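1-deoxy-D-xylulose 5-phosphate reductoisomerase (Zymomonas mobilis, PDB 1R0K) catalyses the NADPH-dependent rearrangement and reduction of 1-deoxy-D-xylulose 5-phosphate to 2-C-methyl-D-erythritol 4-phosphate, a step of isoprenoid biosynthesis that requires a divalent metal ion. Local coordinates at residues N329-A334 against Q378-M383. Sequence-based numbering, arbitrary orientation.
Sequences NEIAVA and QAAALM
Ile331 projects from one helix onto the Ala379–Ala380 step of another, and this one branched side chain makes all the close contacts between 329-334 and 378-383. Its branch point rests on the methyl of Ala379, with Ile331 CB 4.0 Å from Ala379 CB. A chi1 of -66° sets CG1 beside the Ile331 backbone N and CG2 anti to it; the CG2 methyl packs over the N–CA part of Ala380, with Ile331 CG2 3.8 Å from Ala380 N. The same methyl touches Ala380 from alongside, at 4.1 Å between Ile331 CG2 and Ala380 CB. Two small residues thus let the isoleucine approach the backbone, and the CA atoms of Ile331 and Ala380 come within 6.4 Å. The side-chain contact is apolar and buried at Ala379, whereas the Ile331–Ala380 side is just as close but partly open to solvent. Met383 CB stays 4.9 Å from Ile331 CG2, and its side chain continues the interface onto Ala335 of helix 321-337 and the following loop at Lys340 and Ile341. The contact joins helices 321-337 and 365-385; helix 345-356 packs against both segments, through Ile346 on Asn329 and Thr353 on Ala379, while Val333 faces helix 206-214.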
loop_
_atom_site.group_PDB
_atom_site.type_symbol
_atom_site.label_atom_id
_atom_site.label_comp_id
_atom_site.label_asym_id
_atom_site.label_seq_id
_atom_site.Cartn_x
_atom_site.Cartn_y
_atom_site.Cartn_z
ATOM N N ASN B 329 -14.111 -30.419 6.361
ATOM C CA ASN B 329 -14.135 -29.460 7.459
ATOM C C ASN B 329 -15.574 -29.131 7.864
ATOM O O ASN B 329 -15.873 -28.972 9.048
ATOM C CB ASN B 329 -13.391 -28.179 7.063
ATOM C CG ASN B 329 -13.251 -27.214 8.219
ATOM O OD1 ASN B 329 -12.645 -27.542 9.247
ATOM N ND2 ASN B 329 -13.813 -26.018 8.065
ATOM N N GLU B 330 -16.468 -29.031 6.884
ATOM C CA GLU B 330 -17.872 -28.738 7.171
ATOM C C GLU B 330 -18.442 -29.792 8.117
ATOM O O GLU B 330 -19.104 -29.469 9.100
ATOM C CB GLU B 330 -18.695 -28.722 5.877
ATOM C CG GLU B 330 -18.425 -27.530 4.975
ATOM C CD GLU B 330 -19.173 -26.277 5.403
ATOM O OE1 GLU B 330 -19.733 -26.249 6.523
ATOM O OE2 GLU B 330 -19.195 -25.308 4.614
ATOM N N ILE B 331 -18.177 -31.057 7.802
ATOM C CA ILE B 331 -18.647 -32.181 8.599
ATOM C C ILE B 331 -17.992 -32.199 9.972
ATOM O O ILE B 331 -18.669 -32.340 10.987
ATOM C CB ILE B 331 -18.339 -33.529 7.888
ATOM C CG1 ILE B 331 -19.148 -33.626 6.596
ATOM C CG2 ILE B 331 -18.664 -34.703 8.801
ATOM C CD1 ILE B 331 -20.642 -33.713 6.829
ATOM N N ALA B 332 -16.670 -32.055 9.994
ATOM C CA ALA B 332 -15.923 -32.076 11.242
ATOM C C ALA B 332 -16.361 -30.969 12.197
ATOM O O ALA B 332 -16.559 -31.216 13.384
ATOM C CB ALA B 332 -14.430 -31.967 10.955
ATOM N N VAL B 333 -16.503 -29.750 11.681
ATOM C CA VAL B 333 -16.931 -28.628 12.514
ATOM C C VAL B 333 -18.316 -28.904 13.106
ATOM O O VAL B 333 -18.537 -28.725 14.303
ATOM C CB VAL B 333 -16.958 -27.310 11.693
ATOM C CG1 VAL B 333 -17.633 -26.204 12.483
ATOM C CG2 VAL B 333 -15.535 -26.899 11.334
ATOM N N ALA B 334 -19.245 -29.353 12.266
ATOM C CA ALA B 334 -20.597 -29.659 12.723
ATOM C C ALA B 334 -20.564 -30.737 13.806
ATOM O O ALA B 334 -21.320 -30.675 14.776
ATOM C CB ALA B 334 -21.459 -30.117 11.543
ATOM N N GLN B 378 -17.566 -39.501 3.398
ATOM C CA GLN B 378 -16.335 -40.152 3.849
ATOM C C GLN B 378 -15.855 -39.578 5.186
ATOM O O GLN B 378 -15.405 -40.314 6.067
ATOM C CB GLN B 378 -15.243 -39.969 2.799
ATOM C CG GLN B 378 -15.576 -40.585 1.460
ATOM C CD GLN B 378 -15.130 -42.019 1.369
ATOM O OE1 GLN B 378 -15.473 -42.848 2.222
ATOM N NE2 GLN B 378 -14.353 -42.330 0.335
ATOM N N ALA B 379 -15.942 -38.258 5.325
ATOM C CA ALA B 379 -15.527 -37.598 6.553
ATOM C C ALA B 379 -16.399 -38.078 7.708
ATOM O O ALA B 379 -15.892 -38.406 8.786
ATOM C CB ALA B 379 -15.642 -36.077 6.398
ATOM N N ALA B 380 -17.709 -38.119 7.477
ATOM C CA ALA B 380 -18.654 -38.559 8.499
ATOM C C ALA B 380 -18.338 -39.982 8.943
ATOM O O ALA B 380 -18.386 -40.294 10.136
ATOM C CB ALA B 380 -20.083 -38.484 7.966
ATOM N N ALA B 381 -18.019 -40.843 7.979
ATOM C CA ALA B 381 -17.695 -42.234 8.274
ATOM C C ALA B 381 -16.456 -42.288 9.154
ATOM O O ALA B 381 -16.406 -43.054 10.112
ATOM C CB ALA B 381 -17.452 -43.005 6.983
ATOM N N LEU B 382 -15.461 -41.468 8.823
ATOM C CA LEU B 382 -14.215 -41.409 9.583
ATOM C C LEU B 382 -14.437 -40.791 10.961
ATOM O O LEU B 382 -13.863 -41.238 11.956
ATOM C CB LEU B 382 -13.172 -40.591 8.817
ATOM C CG LEU B 382 -12.665 -41.210 7.511
ATOM C CD1 LEU B 382 -11.948 -40.165 6.672
ATOM C CD2 LEU B 382 -11.738 -42.376 7.833
ATOM N N MET B 383 -15.278 -39.762 11.004
ATOM C CA MET B 383 -15.594 -39.052 12.238
ATOM C C MET B 383 -16.224 -39.975 13.279
ATOM O O MET B 383 -15.948 -39.853 14.474
ATOM C CB MET B 383 -16.523 -37.870 11.919
ATOM C CG MET B 383 -16.940 -37.019 13.106
ATOM S SD MET B 383 -18.384 -37.688 13.971
ATOM C CE MET B 383 -19.727 -36.960 13.017
#